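Local coordinates for protein exodeoxyribonuclease (PDB 4B5I) that probably cleaves DNA at apurinic or apyrimidinic sites as a metal-dependent phosphodiester hydrolase of the AP/ExoA repair family, at residues A[8-13]-A[34-39]. Residues are numbered along the deposited sequence; the frame is centred on the assembly and turned at random.
Sequences NVNGIR and VQELKA. With MN (manganese (II) ion), chain E; nucleotides of chain C.
N8 and N10 approach the E36 carboxylate from different directions, and its OE2 (2.5 Å) and OE1 (2.6 Å) both reach the manganese ion. A weak but nearly straight bond (171° at the hydrogen) joins N8 ND2 to E36 OE2, the amide and carboxylate planes standing 75° apart; N10 OD1 comes close to OE1 without bonding. N8 ND2 also bonds D149, while N8 OD1 accepts the backbone N of N10 at 3.0 Å, an Asx turn that fixes the amide's rotation. Beyond N10, K38 NZ spans two acceptors, N10 OD1 and the sugar O4' of DA9 of chain C, each 3.1 Å away; all torsions beyond CG are extended, carrying the amine past G11. A bend at chi3 (-79°) turns the R13 guanidinium so that NH2 meets K38 O at 2.8 Å and OP1 of DC11 of chain C at 2.9 Å, both in its plane. Behind these groups the backbones are laced together: V9 N bonds Q35 O, G11 N bonds E36 O, and I12 N bonds L37 O. The loops after parallel strands 2-8 and 31-35, with the start of helix 12-17, present metal ligand and DNA-backbone contacts, the active-site arrangement of DNase I-like AP endonucleases.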
ATOM      1  N   ASN A   8      -0.215  -3.991   4.436  1.00 28.46           N
ATOM      2  CA  ASN A   8      -0.739  -3.255   5.576  1.00 29.18           C
ATOM      3  C   ASN A   8      -0.801  -4.212   6.760  1.00 29.66           C
ATOM      4  O   ASN A   8      -1.711  -5.035   6.855  1.00 34.18           O
ATOM      5  CB  ASN A   8      -2.120  -2.678   5.268  1.00 30.23           C
ATOM      6  CG  ASN A   8      -2.716  -1.919   6.443  1.00 31.86           C
ATOM      7  OD1 ASN A   8      -2.520  -2.289   7.599  1.00 34.10           O
ATOM      8  ND2 ASN A   8      -3.451  -0.853   6.148  1.00 30.62           N
ATOM      9  N   VAL A   9       0.177  -4.106   7.653  1.00 30.12           N
ATOM     10  CA  VAL A   9       0.366  -5.093   8.713  1.00 41.06           C
ATOM     11  C   VAL A   9      -0.532  -4.878   9.931  1.00 47.34           C
ATOM     12  O   VAL A   9      -0.517  -5.680  10.866  1.00 47.10           O
ATOM     13  CB  VAL A   9       1.838  -5.139   9.174  1.00 43.05           C
ATOM     14  CG1 VAL A   9       2.734  -5.597   8.036  1.00 26.93           C
ATOM     15  CG2 VAL A   9       2.279  -3.775   9.696  1.00 44.85           C
ATOM     16  N   ASN A  10      -1.310  -3.799   9.915  1.00 43.29           N
ATOM     17  CA  ASN A  10      -2.213  -3.489  11.021  1.00 50.84           C
ATOM     18  C   ASN A  10      -1.534  -3.668  12.374  1.00 52.99           C
ATOM     19  O   ASN A  10      -2.014  -4.417  13.229  1.00 58.62           O
ATOM     20  CB  ASN A  10      -3.467  -4.361  10.943  1.00 53.82           C
ATOM     21  CG  ASN A  10      -4.521  -3.960  11.957  1.00 56.92           C
ATOM     22  OD1 ASN A  10      -4.598  -2.802  12.363  1.00 57.71           O
ATOM     23  ND2 ASN A  10      -5.337  -4.922  12.374  1.00 55.57           N
ATOM     24  N   GLY A  11      -0.413  -2.980  12.561  1.00 41.53           N
ATOM     25  CA  GLY A  11       0.386  -3.126  13.763  1.00 36.88           C
ATOM     26  C   GLY A  11       1.553  -4.058  13.506  1.00 43.70           C
ATOM     27  O   GLY A  11       1.384  -5.276  13.437  1.00 42.77           O
ATOM     28  N   ILE A  12       2.743  -3.483  13.358  1.00 43.93           N
ATOM     29  CA  ILE A  12       3.922  -4.259  12.993  1.00 43.96           C
ATOM     30  C   ILE A  12       4.380  -5.170  14.129  1.00 45.44           C
ATOM     31  O   ILE A  12       5.036  -6.184  13.896  1.00 47.85           O
ATOM     32  CB  ILE A  12       5.084  -3.349  12.533  1.00 50.11           C
ATOM     33  CG1 ILE A  12       6.179  -4.177  11.857  1.00 55.47           C
ATOM     34  CG2 ILE A  12       5.634  -2.537  13.699  1.00 42.30           C
ATOM     35  CD1 ILE A  12       7.307  -3.350  11.291  1.00 57.29           C
ATOM     36  N   ARG A  13       4.025  -4.807  15.357  1.00 51.78           N
ATOM     37  CA  ARG A  13       4.365  -5.621  16.518  1.00 50.48           C
ATOM     38  C   ARG A  13       3.532  -6.902  16.564  1.00 54.74           C
ATOM     39  O   ARG A  13       4.064  -7.987  16.802  1.00 59.93           O
ATOM     40  CB  ARG A  13       4.218  -4.809  17.807  1.00 54.05           C
ATOM     41  CG  ARG A  13       5.373  -3.841  18.045  1.00 58.10           C
ATOM     42  CD  ARG A  13       5.116  -2.904  19.218  1.00 56.93           C
ATOM     43  NE  ARG A  13       4.238  -1.795  18.855  1.00 59.08           N
ATOM     44  CZ  ARG A  13       3.983  -0.755  19.640  1.00 63.41           C
ATOM     45  NH1 ARG A  13       4.540  -0.672  20.840  1.00 64.83           N
ATOM     46  NH2 ARG A  13       3.172   0.209  19.224  1.00 64.57           N
ATOM     47  N   VAL A  34       5.381  -1.706   3.969  1.00 42.92           N
ATOM     48  CA  VAL A  34       4.369  -1.947   4.992  1.00 33.50           C
ATOM     49  C   VAL A  34       3.618  -0.672   5.360  1.00 33.63           C
ATOM     50  O   VAL A  34       4.187   0.421   5.357  1.00 34.46           O
ATOM     51  CB  VAL A  34       4.975  -2.562   6.273  1.00 37.73           C
ATOM     52  CG1 VAL A  34       5.762  -3.821   5.940  1.00 35.38           C
ATOM     53  CG2 VAL A  34       5.855  -1.550   6.990  1.00 37.77           C
ATOM     54  N   GLN A  35       2.334  -0.821   5.670  1.00 35.71           N
ATOM     55  CA  GLN A  35       1.524   0.293   6.147  1.00 40.27           C
ATOM     56  C   GLN A  35       0.922  -0.035   7.510  1.00 40.57           C
ATOM     57  O   GLN A  35       0.788  -1.202   7.873  1.00 34.28           O
ATOM     58  CB  GLN A  35       0.422   0.641   5.143  1.00 35.75           C
ATOM     59  CG  GLN A  35       0.939   1.040   3.771  1.00 42.42           C
ATOM     60  CD  GLN A  35       1.435  -0.146   2.964  1.00 35.82           C
ATOM     61  OE1 GLN A  35       2.430  -0.054   2.245  1.00 35.24           O
ATOM     62  NE2 GLN A  35       0.735  -1.268   3.075  1.00 26.31           N
ATOM     63  N   GLU A  36       0.565   1.006   8.257  1.00 44.64           N
ATOM     64  CA  GLU A  36       0.052   0.857   9.616  1.00 46.25           C
ATOM     65  C   GLU A  36       1.061   0.186  10.542  1.00 48.80           C
ATOM     66  O   GLU A  36       0.829  -0.916  11.038  1.00 42.16           O
ATOM     67  CB  GLU A  36      -1.275   0.091   9.632  1.00 51.34           C
ATOM     68  CG  GLU A  36      -2.447   0.872   9.068  1.00 62.90           C
ATOM     69  CD  GLU A  36      -3.775   0.197   9.337  1.00 68.85           C
ATOM     70  OE1 GLU A  36      -3.803  -0.763  10.134  1.00 76.55           O
ATOM     71  OE2 GLU A  36      -4.792   0.628   8.755  1.00 69.13           O
ATOM     72  N   LEU A  37       2.185   0.858  10.767  1.00 54.40           N
ATOM     73  CA  LEU A  37       3.168   0.388  11.730  1.00 51.09           C
ATOM     74  C   LEU A  37       2.540   0.326  13.110  1.00 44.93           C
ATOM     75  O   LEU A  37       2.853  -0.558  13.905  1.00 38.10           O
ATOM     76  CB  LEU A  37       4.375   1.323  11.764  1.00 47.52           C
ATOM     77  CG  LEU A  37       5.295   1.314  10.546  1.00 38.79           C
ATOM     78  CD1 LEU A  37       6.392   2.360  10.701  1.00 24.15           C
ATOM     79  CD2 LEU A  37       5.887  -0.073  10.351  1.00 28.82           C
ATOM     80  N   LYS A  38       1.643   1.272  13.381  1.00 48.56           N
ATOM     81  CA  LYS A  38       1.040   1.420  14.700  1.00 61.12           C
ATOM     82  C   LYS A  38       2.111   1.452  15.779  1.00 61.79           C
ATOM     83  O   LYS A  38       2.015   0.752  16.787  1.00 59.35           O
ATOM     84  CB  LYS A  38       0.030   0.304  14.975  1.00 67.49           C
ATOM     85  CG  LYS A  38      -1.282   0.463  14.226  1.00 69.37           C
ATOM     86  CD  LYS A  38      -2.348  -0.464  14.782  1.00 69.54           C
ATOM     87  CE  LYS A  38      -3.713  -0.156  14.188  1.00 62.53           C
ATOM     88  NZ  LYS A  38      -4.786  -0.980  14.811  1.00 58.58           N
ATOM     89  N   ALA A  39       3.133   2.272  15.552  1.00 58.94           N
ATOM     90  CA  ALA A  39       4.246   2.399  16.483  1.00 54.83           C
ATOM     91  C   ALA A  39       5.163   3.541  16.067  1.00 59.79           C
ATOM     92  O   ALA A  39       5.131   3.992  14.922  1.00 64.48           O
ATOM     93  CB  ALA A  39       5.025   1.095  16.558  1.00 48.47           C
TER
HETATM   94 MN    MN E1257      -6.249  -1.335   9.352  1.00 66.62          MN
ATOM     95  P    DG C  10      -0.030  -3.927  18.048  1.00 76.13           P
ATOM     96  OP1  DG C  10       1.111  -3.850  17.106  1.00 71.59           O
ATOM     97  OP2  DG C  10      -0.182  -5.084  18.956  1.00 88.28           O
ATOM     98  O5'  DG C  10      -0.028  -2.625  18.972  1.00 96.42           O
ATOM     99  C5'  DG C  10      -0.229  -1.348  18.384  1.00 95.14           C
ATOM    100  C4'  DG C  10      -0.695  -0.352  19.432  1.00 94.47           C
ATOM    101  O4'  DG C  10      -2.060  -0.645  19.839  1.00 95.84           O
ATOM    102  C3'  DG C  10       0.124  -0.328  20.721  1.00 97.41           C
ATOM    103  O3'  DG C  10       0.286   1.016  21.145  1.00101.93           O
ATOM    104  C2'  DG C  10      -0.758  -1.101  21.695  1.00 97.56           C
ATOM    105  C1'  DG C  10      -2.117  -0.582  21.250  1.00101.49           C
ATOM    106  N9   DG C  10      -3.252  -1.361  21.735  1.00106.40           N
ATOM    107  C8   DG C  10      -3.303  -2.715  21.969  1.00108.00           C
ATOM    108  N7   DG C  10      -4.463  -3.122  22.404  1.00111.30           N
ATOM    109  C5   DG C  10      -5.231  -1.965  22.464  1.00111.71           C
ATOM    110  C6   DG C  10      -6.576  -1.778  22.865  1.00111.50           C
ATOM    111  O6   DG C  10      -7.386  -2.630  23.259  1.00110.35           O
ATOM    112  N1   DG C  10      -6.961  -0.441  22.774  1.00111.58           N
ATOM    113  C2   DG C  10      -6.148   0.585  22.350  1.00109.46           C
ATOM    114  N2   DG C  10      -6.694   1.810  22.329  1.00108.49           N
ATOM    115  N3   DG C  10      -4.886   0.423  21.974  1.00106.48           N
ATOM    116  C4   DG C  10      -4.498  -0.874  22.056  1.00108.64           C
ATOM    117  P    DA C   9      -4.798  -8.071  16.694  1.00 85.08           P
ATOM    118  OP1  DA C   9      -4.181  -9.297  16.140  1.00 82.00           O
ATOM    119  OP2  DA C   9      -5.033  -7.956  18.150  1.00 88.50           O
ATOM    120  O5'  DA C   9      -3.928  -6.808  16.250  1.00 74.18           O
ATOM    121  C5'  DA C   9      -4.565  -5.542  16.236  1.00 72.96           C
ATOM    122  C4'  DA C   9      -3.555  -4.424  16.383  1.00 70.58           C
ATOM    123  O4'  DA C   9      -4.241  -3.247  16.868  1.00 77.04           O
ATOM    124  C3'  DA C   9      -2.476  -4.673  17.424  1.00 67.67           C
ATOM    125  O3'  DA C   9      -1.384  -3.784  17.196  1.00 65.55           O
ATOM    126  C2'  DA C   9      -3.222  -4.337  18.708  1.00 69.48           C
ATOM    127  C1'  DA C   9      -4.063  -3.143  18.269  1.00 77.79           C
ATOM    128  N9   DA C   9      -5.378  -3.110  18.899  1.00 87.96           N
ATOM    129  C8   DA C   9      -6.054  -4.160  19.455  1.00 91.52           C
ATOM    130  N7   DA C   9      -7.224  -3.829  19.949  1.00 99.92           N
ATOM    131  C5   DA C   9      -7.319  -2.469  19.700  1.00102.18           C
ATOM    132  C6   DA C   9      -8.321  -1.517  19.979  1.00103.51           C
ATOM    133  N6   DA C   9      -9.468  -1.811  20.600  1.00100.64           N
ATOM    134  N1   DA C   9      -8.096  -0.244  19.593  1.00102.27           N
ATOM    135  C2   DA C   9      -6.949   0.051  18.972  1.00 97.62           C
ATOM    136  N3   DA C   9      -5.937  -0.754  18.657  1.00 96.01           N
ATOM    137  C4   DA C   9      -6.189  -2.011  19.052  1.00 96.19           C
ATOM    138  P    DC C  11       1.414   1.394  22.225  1.00107.03           P
ATOM    139  OP1  DC C  11       2.603   1.877  21.490  1.00102.52           O
ATOM    140  OP2  DC C  11       1.542   0.259  23.165  1.00114.26           O
ATOM    141  O5'  DC C  11       0.770   2.622  23.022  1.00156.64           O
ATOM    142  C5'  DC C  11       0.347   3.780  22.311  1.00151.79           C
ATOM    143  C4'  DC C  11      -0.863   4.415  22.974  1.00148.44           C
ATOM    144  O4'  DC C  11      -1.942   3.452  22.999  1.00144.74           O
ATOM    145  C3'  DC C  11      -0.644   4.868  24.415  1.00148.81           C
ATOM    146  O3'  DC C  11      -0.677   6.290  24.488  1.00149.89           O
ATOM    147  C2'  DC C  11      -1.784   4.242  25.222  1.00146.67           C
ATOM    148  C1'  DC C  11      -2.701   3.617  24.176  1.00142.75           C
ATOM    149  N1   DC C  11      -3.219   2.278  24.570  1.00133.93           N
ATOM    150  C2   DC C  11      -4.526   2.154  25.052  1.00131.37           C
ATOM    151  O2   DC C  11      -5.232   3.166  25.142  1.00133.23           O
ATOM    152  N3   DC C  11      -4.981   0.927  25.405  1.00126.76           N
ATOM    153  C4   DC C  11      -4.186  -0.138  25.292  1.00121.87           C
ATOM    154  N4   DC C  11      -4.679  -1.327  25.654  1.00119.24           N
ATOM    155  C5   DC C  11      -2.850  -0.033  24.804  1.00122.15           C
ATOM    156  C6   DC C  11      -2.413   1.183  24.457  1.00126.63           C
TER
HETATM  157  O   HOH W   1       2.729  -2.150  16.291  1.00 36.21           O